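Local coordinates for laccase (PDB 3SQR), which oxidises phenolic substrates with four copper ions while reducing dioxygen to water, and probably serves lignin degradation and detoxification of lignin-derived products, at residues A[116-121]-A[570-575]; A[169-174]-A[413-418]. One frame throughout, in Å; residues are numbered along the deposited sequence.

Contact 1. Residues A[116-121]-A[570-575]; sequences LEHNGT and TQLFAE. With NAG (2-acetamido-2-deoxy-beta-D-glucopyranose), chain B; NAG (2-acetamido-2-deoxy-beta-D-glucopyranose), chain H.
An N-glycosylation sequon, N119-G120-T121, lies where H118 of the first multicopper oxidase (cupredoxin) domain meets L572 and F573 of the C-terminal tail on the laccase surface. L572 lays its CD1 methyl over one face of the H118 imidazole, 3.6 Å from the ring centroid and 12° off the normal: a CH-pi contact. E117 CB backs the opposite face, so the ring is sandwiched between aliphatic groups. At its edge, water 1 lies in the ring plane and joins H118 ND1 to L572 N, from which it accepts. F573 presents its ring edge to H118 O, while CE2 approaches H118 CB at 3.8 Å. One face of the phenyl is covered by C4 of the chain B sugar, the other by the residue's neighbour, L572 CB. That sugar is bonded through C1 to N119 ND2, and the same nitrogen donates to H118 O at 2.8 Å from above the carbonyl plane. Water 2 lies between H118 O and F573 O, within hydrogen-bonding distance of both (2.8 Å each). A second sugar, in chain H, takes two backbone N-H groups on its acetamide O7: H118 N at 2.9 Å, and E117 N more weakly at 3.1 Å.

Contact 2. Residues A[169-174]-A[413-418]; sequences SHFSLQ and LDWSSP. With CU (copper (II) ion), chain E.
F171 and W415 form an offset stack between a loop of the first multicopper oxidase domain and one of the third, next to H170, a copper ligand probably of the type 3 pair. The phenyl and the six-membered ring of the indole have centroids 4.2 Å apart and planes inclined by 20°. The tilt brings one rim closest: F171 CZ lies 3.2 Å from W415 CH2, whereas F171 CD2 is 3.9 Å from W415 CZ2. F171 CG is anti to its own nitrogen (chi1 179°), which swings the ring toward the tryptophan although the CB bond does not aim there. The two backbones stay apart, their nearest CA atoms, those of F171 and W415, 9.5 Å from each other, and the rings bridge them. Both rings are buried, W415 packing on W564 of helix 551-567 with NE1 hydrogen-bonded to G579 O, yet an N-linked sugar also touches the pair. The outer side belongs to partly exposed D414, S416 and S417; here D414 OD1 takes S416 N, in an Asx turn, and S416 OG from one face of the carboxylate. On the inner side S169 OG accepts from F171 N at 2.9 Å in an ST turn and donates to Q174 OE1 along a lone pair in the carbonyl plane. Between these residues H170 NE2 binds copper at 2.1 Å, beside H468, H525 and a water. The stack itself is apolar, while the ST and Asx turns brace the two loops from within; the hydrogen bond from F171 N to S169 OG probably helps to hold the peptide after H170.

In the fold
The centres of contacts 1 and 2 lie 11 Å apart on the same side of the molecule, contact 1 at the surface and contact 2 deeper, toward the copper cluster. Along the chain the order is 116-121, 169-174, 413-418, 570-575, so the segments of contact 2 fall between those of contact 1; helix 551-567 precedes the last. Q174 connects the two: its OE1 meets T121 OG1 at 2.7 Å and its NE2 bonds G120 O and N119 OD1. They also pack directly, G120 O lying 3.4 Å from F171 CE1. First-domain loops therefore meet a third-domain loop and the C-terminal tail, tying these parts together, with contact 2 alone adjoining the copper cluster.

Contact 1. Residues A[116-121]-A[570-575]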
loop_
_atom_site.group_PDB
_atom_site.type_symbol
_atom_site.label_atom_id
_atom_site.label_comp_id
_atom_site.label_asym_id
_atom_site.label_seq_id
_atom_site.Cartn_x
_atom_site.Cartn_y
_atom_site.Cartn_z
ATOM N N LEU A 116 -12.440 4.156 -18.203
ATOM C CA LEU A 116 -13.395 3.127 -17.917
ATOM C C LEU A 116 -14.753 3.720 -18.299
ATOM O O LEU A 116 -14.914 4.949 -18.277
ATOM C CB LEU A 116 -13.411 2.783 -16.435
ATOM C CG LEU A 116 -12.048 2.284 -15.917
ATOM C CD1 LEU A 116 -12.252 2.220 -14.364
ATOM C CD2 LEU A 116 -11.601 0.969 -16.567
ATOM N N GLU A 117 -15.678 2.849 -18.670
ATOM C CA GLU A 117 -17.020 3.314 -18.976
ATOM C C GLU A 117 -17.961 3.340 -17.770
ATOM O O GLU A 117 -18.844 4.191 -17.712
ATOM C CB GLU A 117 -17.627 2.413 -20.057
ATOM C CG GLU A 117 -17.024 2.634 -21.433
ATOM C CD GLU A 117 -18.039 2.376 -22.536
ATOM O OE1 GLU A 117 -18.722 1.308 -22.503
ATOM O OE2 GLU A 117 -18.181 3.281 -23.402
ATOM N N HIS A 118 -17.777 2.418 -16.826
ATOM C CA HIS A 118 -18.813 2.107 -15.808
ATOM C C HIS A 118 -18.355 2.233 -14.344
ATOM O O HIS A 118 -19.024 1.731 -13.451
ATOM C CB HIS A 118 -19.393 0.699 -16.068
ATOM C CG HIS A 118 -19.991 0.543 -17.431
ATOM N ND1 HIS A 118 -20.889 1.449 -17.955
ATOM C CD2 HIS A 118 -19.800 -0.395 -18.385
ATOM C CE1 HIS A 118 -21.224 1.071 -19.182
ATOM N NE2 HIS A 118 -20.583 -0.046 -19.466
ATOM N N ASN A 119 -17.169 2.815 -14.112
ATOM C CA ASN A 119 -16.720 3.156 -12.757
ATOM C C ASN A 119 -16.134 4.554 -12.792
ATOM O O ASN A 119 -15.451 4.911 -13.771
ATOM C CB ASN A 119 -15.540 2.269 -12.243
ATOM C CG ASN A 119 -15.875 0.872 -11.867
ATOM O OD1 ASN A 119 -14.971 0.123 -11.606
ATOM N ND2 ASN A 119 -17.152 0.489 -11.809
ATOM N N GLY A 120 -16.332 5.323 -11.731
ATOM C CA GLY A 120 -15.427 6.398 -11.375
ATOM C C GLY A 120 -14.051 5.769 -11.078
ATOM O O GLY A 120 -13.912 4.578 -11.018
ATOM N N THR A 121 -13.094 6.626 -10.791
ATOM C CA THR A 121 -11.810 6.141 -10.286
ATOM C C THR A 121 -11.167 7.294 -9.508
ATOM O O THR A 121 -11.551 8.424 -9.576
ATOM C CB THR A 121 -10.931 5.621 -11.395
ATOM O OG1 THR A 121 -9.861 4.814 -10.821
ATOM C CG2 THR A 121 -10.315 6.769 -12.239
ATOM N N THR A 570 -27.110 8.592 -14.338
ATOM C CA THR A 570 -27.345 7.510 -15.300
ATOM C C THR A 570 -26.245 6.440 -15.318
ATOM O O THR A 570 -26.111 5.678 -16.275
ATOM C CB THR A 570 -27.523 8.099 -16.688
ATOM O OG1 THR A 570 -26.331 8.779 -17.069
ATOM C CG2 THR A 570 -28.687 9.151 -16.657
ATOM N N GLN A 571 -25.515 6.335 -14.211
ATOM C CA GLN A 571 -24.516 5.289 -14.068
ATOM C C GLN A 571 -25.154 3.896 -14.118
ATOM O O GLN A 571 -26.299 3.685 -13.646
ATOM C CB GLN A 571 -23.793 5.490 -12.734
ATOM C CG GLN A 571 -24.696 5.266 -11.501
ATOM C CD GLN A 571 -24.151 5.841 -10.212
ATOM O OE1 GLN A 571 -23.075 6.467 -10.183
ATOM N NE2 GLN A 571 -24.871 5.583 -9.121
ATOM N N LEU A 572 -24.438 2.935 -14.673
ATOM C CA LEU A 572 -24.863 1.525 -14.662
ATOM C C LEU A 572 -24.781 0.931 -13.269
ATOM O O LEU A 572 -25.531 0.039 -12.940
ATOM C CB LEU A 572 -23.997 0.629 -15.542
ATOM C CG LEU A 572 -23.969 0.599 -17.055
ATOM C CD1 LEU A 572 -23.612 -0.853 -17.429
ATOM C CD2 LEU A 572 -25.287 1.070 -17.707
ATOM N N PHE A 573 -23.830 1.411 -12.447
ATOM C CA PHE A 573 -23.597 0.849 -11.116
ATOM C C PHE A 573 -23.470 1.902 -10.058
ATOM O O PHE A 573 -22.776 2.912 -10.241
ATOM C CB PHE A 573 -22.343 0.016 -11.136
ATOM C CG PHE A 573 -22.353 -1.034 -12.162
ATOM C CD1 PHE A 573 -23.145 -2.161 -12.017
ATOM C CD2 PHE A 573 -21.567 -0.913 -13.294
ATOM C CE1 PHE A 573 -23.136 -3.145 -13.003
ATOM C CE2 PHE A 573 -21.566 -1.889 -14.258
ATOM C CZ PHE A 573 -22.350 -2.984 -14.118
ATOM N N ALA A 574 -24.198 1.689 -8.971
ATOM C CA ALA A 574 -24.157 2.571 -7.839
ATOM C C ALA A 574 -23.013 2.060 -6.958
ATOM O O ALA A 574 -22.594 0.901 -7.073
ATOM C CB ALA A 574 -25.463 2.509 -7.036
ATOM N N GLU A 575 -22.579 2.932 -6.070
ATOM C CA GLU A 575 -21.758 2.565 -4.933
ATOM C C GLU A 575 -22.389 1.393 -4.194
ATOM O O GLU A 575 -23.602 1.377 -3.918
ATOM C CB GLU A 575 -21.627 3.748 -3.952
ATOM C CG GLU A 575 -20.612 3.537 -2.847
ATOM C CD GLU A 575 -20.532 4.728 -1.885
ATOM O OE1 GLU A 575 -21.456 5.618 -1.922
ATOM O OE2 GLU A 575 -19.584 4.774 -1.063
HETATM C C1 NAG B . -17.502 -0.844 -11.456
HETATM C C2 NAG B . -18.745 -1.135 -10.655
HETATM C C3 NAG B . -19.062 -2.590 -10.352
HETATM C C4 NAG B . -19.054 -3.328 -11.666
HETATM C C5 NAG B . -17.768 -2.996 -12.458
HETATM C C6 NAG B . -17.814 -3.494 -13.890
HETATM C C7 NAG B . -19.148 0.978 -9.433
HETATM C C8 NAG B . -19.172 1.548 -8.037
HETATM N N2 NAG B . -18.833 -0.328 -9.461
HETATM O O3 NAG B . -20.307 -2.631 -9.676
HETATM O O4 NAG B . -19.068 -4.715 -11.503
HETATM O O5 NAG B . -17.548 -1.619 -12.605
HETATM O O6 NAG B . -16.494 -3.653 -14.354
HETATM O O7 NAG B . -19.427 1.690 -10.393
HETATM C C1 NAG H . -15.084 -3.087 -18.634
HETATM C C2 NAG H . -16.356 -2.508 -18.087
HETATM C C3 NAG H . -17.362 -3.616 -17.891
HETATM C C4 NAG H . -17.599 -4.408 -19.176
HETATM C C5 NAG H . -16.236 -4.859 -19.667
HETATM C C6 NAG H . -16.395 -5.636 -20.979
HETATM C C7 NAG H . -15.964 -0.758 -16.473
HETATM C C8 NAG H . -15.651 -0.494 -15.038
HETATM N N2 NAG H . -16.078 -1.998 -16.761
HETATM O O3 NAG H . -18.541 -3.051 -17.394
HETATM O O4 NAG H . -18.381 -5.551 -18.860
HETATM O O5 NAG H . -15.432 -3.704 -19.877
HETATM O O6 NAG H . -16.872 -4.734 -21.955
HETATM O O7 NAG H . -16.084 0.150 -17.274
HETATM O O HOH W 1 -22.173 3.653 -16.253
HETATM O O HOH W 2 -21.272 3.068 -12.549
#

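Contact 2. Residues A[169-174]-A[413-418]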
loop_
_atom_site.group_PDB
_atom_site.type_symbol
_atom_site.label_atom_id
_atom_site.label_comp_id
_atom_site.label_asym_id
_atom_site.label_seq_id
_atom_site.Cartn_x
_atom_site.Cartn_y
_atom_site.Cartn_z
ATOM N N SER A 169 -5.486 2.659 -7.550
ATOM C CA SER A 169 -6.837 3.198 -7.323
ATOM C C SER A 169 -7.238 3.020 -5.879
ATOM O O SER A 169 -6.951 1.995 -5.273
ATOM C CB SER A 169 -7.861 2.513 -8.206
ATOM O OG SER A 169 -9.166 2.953 -7.819
ATOM N N HIS A 170 -7.904 4.044 -5.326
ATOM C CA HIS A 170 -8.456 3.932 -4.020
ATOM C C HIS A 170 -9.999 3.985 -4.157
ATOM O O HIS A 170 -10.708 4.175 -3.194
ATOM C CB HIS A 170 -7.946 5.039 -3.132
ATOM C CG HIS A 170 -7.721 4.633 -1.720
ATOM N ND1 HIS A 170 -8.701 4.099 -0.935
ATOM C CD2 HIS A 170 -6.595 4.643 -0.946
ATOM C CE1 HIS A 170 -8.223 3.859 0.272
ATOM N NE2 HIS A 170 -6.935 4.150 0.287
ATOM N N PHE A 171 -10.493 3.650 -5.331
ATOM C CA PHE A 171 -11.920 3.648 -5.622
ATOM C C PHE A 171 -12.372 2.201 -5.589
ATOM O O PHE A 171 -12.039 1.365 -6.475
ATOM C CB PHE A 171 -12.166 4.270 -6.975
ATOM C CG PHE A 171 -13.604 4.292 -7.383
ATOM C CD1 PHE A 171 -14.162 3.175 -7.959
ATOM C CD2 PHE A 171 -14.334 5.427 -7.229
ATOM C CE1 PHE A 171 -15.481 3.186 -8.377
ATOM C CE2 PHE A 171 -15.678 5.476 -7.635
ATOM C CZ PHE A 171 -16.240 4.333 -8.192
ATOM N N SER A 172 -13.015 1.852 -4.483
ATOM C CA SER A 172 -13.568 0.521 -4.335
ATOM C C SER A 172 -12.477 -0.543 -4.608
ATOM O O SER A 172 -11.322 -0.350 -4.159
ATOM C CB SER A 172 -14.889 0.365 -5.181
ATOM O OG SER A 172 -15.416 -0.962 -5.043
ATOM N N LEU A 173 -12.794 -1.664 -5.238
ATOM C CA LEU A 173 -11.835 -2.785 -5.316
ATOM C C LEU A 173 -10.935 -2.747 -6.522
ATOM O O LEU A 173 -10.281 -3.731 -6.824
ATOM C CB LEU A 173 -12.614 -4.121 -5.355
ATOM C CG LEU A 173 -13.511 -4.425 -4.170
ATOM C CD1 LEU A 173 -14.468 -5.615 -4.547
ATOM C CD2 LEU A 173 -12.664 -4.810 -2.989
ATOM N N GLN A 174 -10.867 -1.606 -7.197
ATOM C CA GLN A 174 -10.225 -1.575 -8.524
ATOM C C GLN A 174 -8.806 -2.039 -8.520
ATOM O O GLN A 174 -8.379 -2.613 -9.475
ATOM C CB GLN A 174 -10.245 -0.200 -9.130
ATOM C CG GLN A 174 -11.645 0.226 -9.554
ATOM C CD GLN A 174 -11.717 1.652 -10.112
ATOM O OE1 GLN A 174 -10.920 2.508 -9.779
ATOM N NE2 GLN A 174 -12.758 1.934 -10.945
ATOM N N LEU A 413 -19.020 6.250 2.704
ATOM C CA LEU A 413 -18.784 7.597 2.238
ATOM C C LEU A 413 -19.715 7.881 1.059
ATOM O O LEU A 413 -20.121 6.989 0.329
ATOM C CB LEU A 413 -17.340 7.769 1.805
ATOM C CG LEU A 413 -16.287 7.514 2.882
ATOM C CD1 LEU A 413 -14.908 7.896 2.308
ATOM C CD2 LEU A 413 -16.541 8.256 4.143
ATOM N N ASP A 414 -19.951 9.172 0.873
ATOM C CA ASP A 414 -20.670 9.688 -0.269
ATOM C C ASP A 414 -19.678 10.306 -1.176
ATOM O O ASP A 414 -19.064 11.319 -0.859
ATOM C CB ASP A 414 -21.664 10.777 0.186
ATOM C CG ASP A 414 -22.574 11.200 -0.911
ATOM O OD1 ASP A 414 -22.228 11.066 -2.093
ATOM O OD2 ASP A 414 -23.632 11.729 -0.592
ATOM N N TRP A 415 -19.519 9.680 -2.324
ATOM C CA TRP A 415 -18.541 10.108 -3.318
ATOM C C TRP A 415 -18.809 11.502 -3.851
ATOM O O TRP A 415 -17.882 12.215 -4.241
ATOM C CB TRP A 415 -18.554 9.110 -4.443
ATOM C CG TRP A 415 -17.800 7.835 -4.190
ATOM C CD1 TRP A 415 -16.686 7.644 -3.387
ATOM C CD2 TRP A 415 -18.083 6.574 -4.763
ATOM N NE1 TRP A 415 -16.293 6.359 -3.433
ATOM C CE2 TRP A 415 -17.111 5.663 -4.283
ATOM C CE3 TRP A 415 -19.044 6.113 -5.671
ATOM C CZ2 TRP A 415 -17.099 4.316 -4.666
ATOM C CZ3 TRP A 415 -19.033 4.770 -6.009
ATOM C CH2 TRP A 415 -18.056 3.902 -5.543
ATOM N N SER A 416 -20.095 11.943 -3.845
ATOM C CA SER A 416 -20.400 13.297 -4.223
ATOM C C SER A 416 -20.226 14.328 -3.099
ATOM O O SER A 416 -20.337 15.523 -3.340
ATOM C CB SER A 416 -21.864 13.366 -4.752
ATOM O OG SER A 416 -22.754 13.293 -3.643
ATOM N N SER A 417 -19.962 13.883 -1.869
ATOM C CA SER A 417 -19.757 14.809 -0.778
ATOM C C SER A 417 -18.597 14.287 0.020
ATOM O O SER A 417 -18.685 13.874 1.175
ATOM C CB SER A 417 -21.060 14.969 0.068
ATOM O OG SER A 417 -20.893 16.012 0.977
ATOM N N PRO A 418 -17.441 14.347 -0.625
ATOM C CA PRO A 418 -16.258 13.955 0.113
ATOM C C PRO A 418 -16.010 14.863 1.281
ATOM O O PRO A 418 -16.436 16.011 1.304
ATOM C CB PRO A 418 -15.157 14.072 -0.928
ATOM C CG PRO A 418 -15.614 15.019 -1.891
ATOM C CD PRO A 418 -17.117 14.813 -1.979
HETATM CU CU CU E . -5.540 3.987 1.792
HETATM O O HOH W 3 -4.496 2.768 0.454
#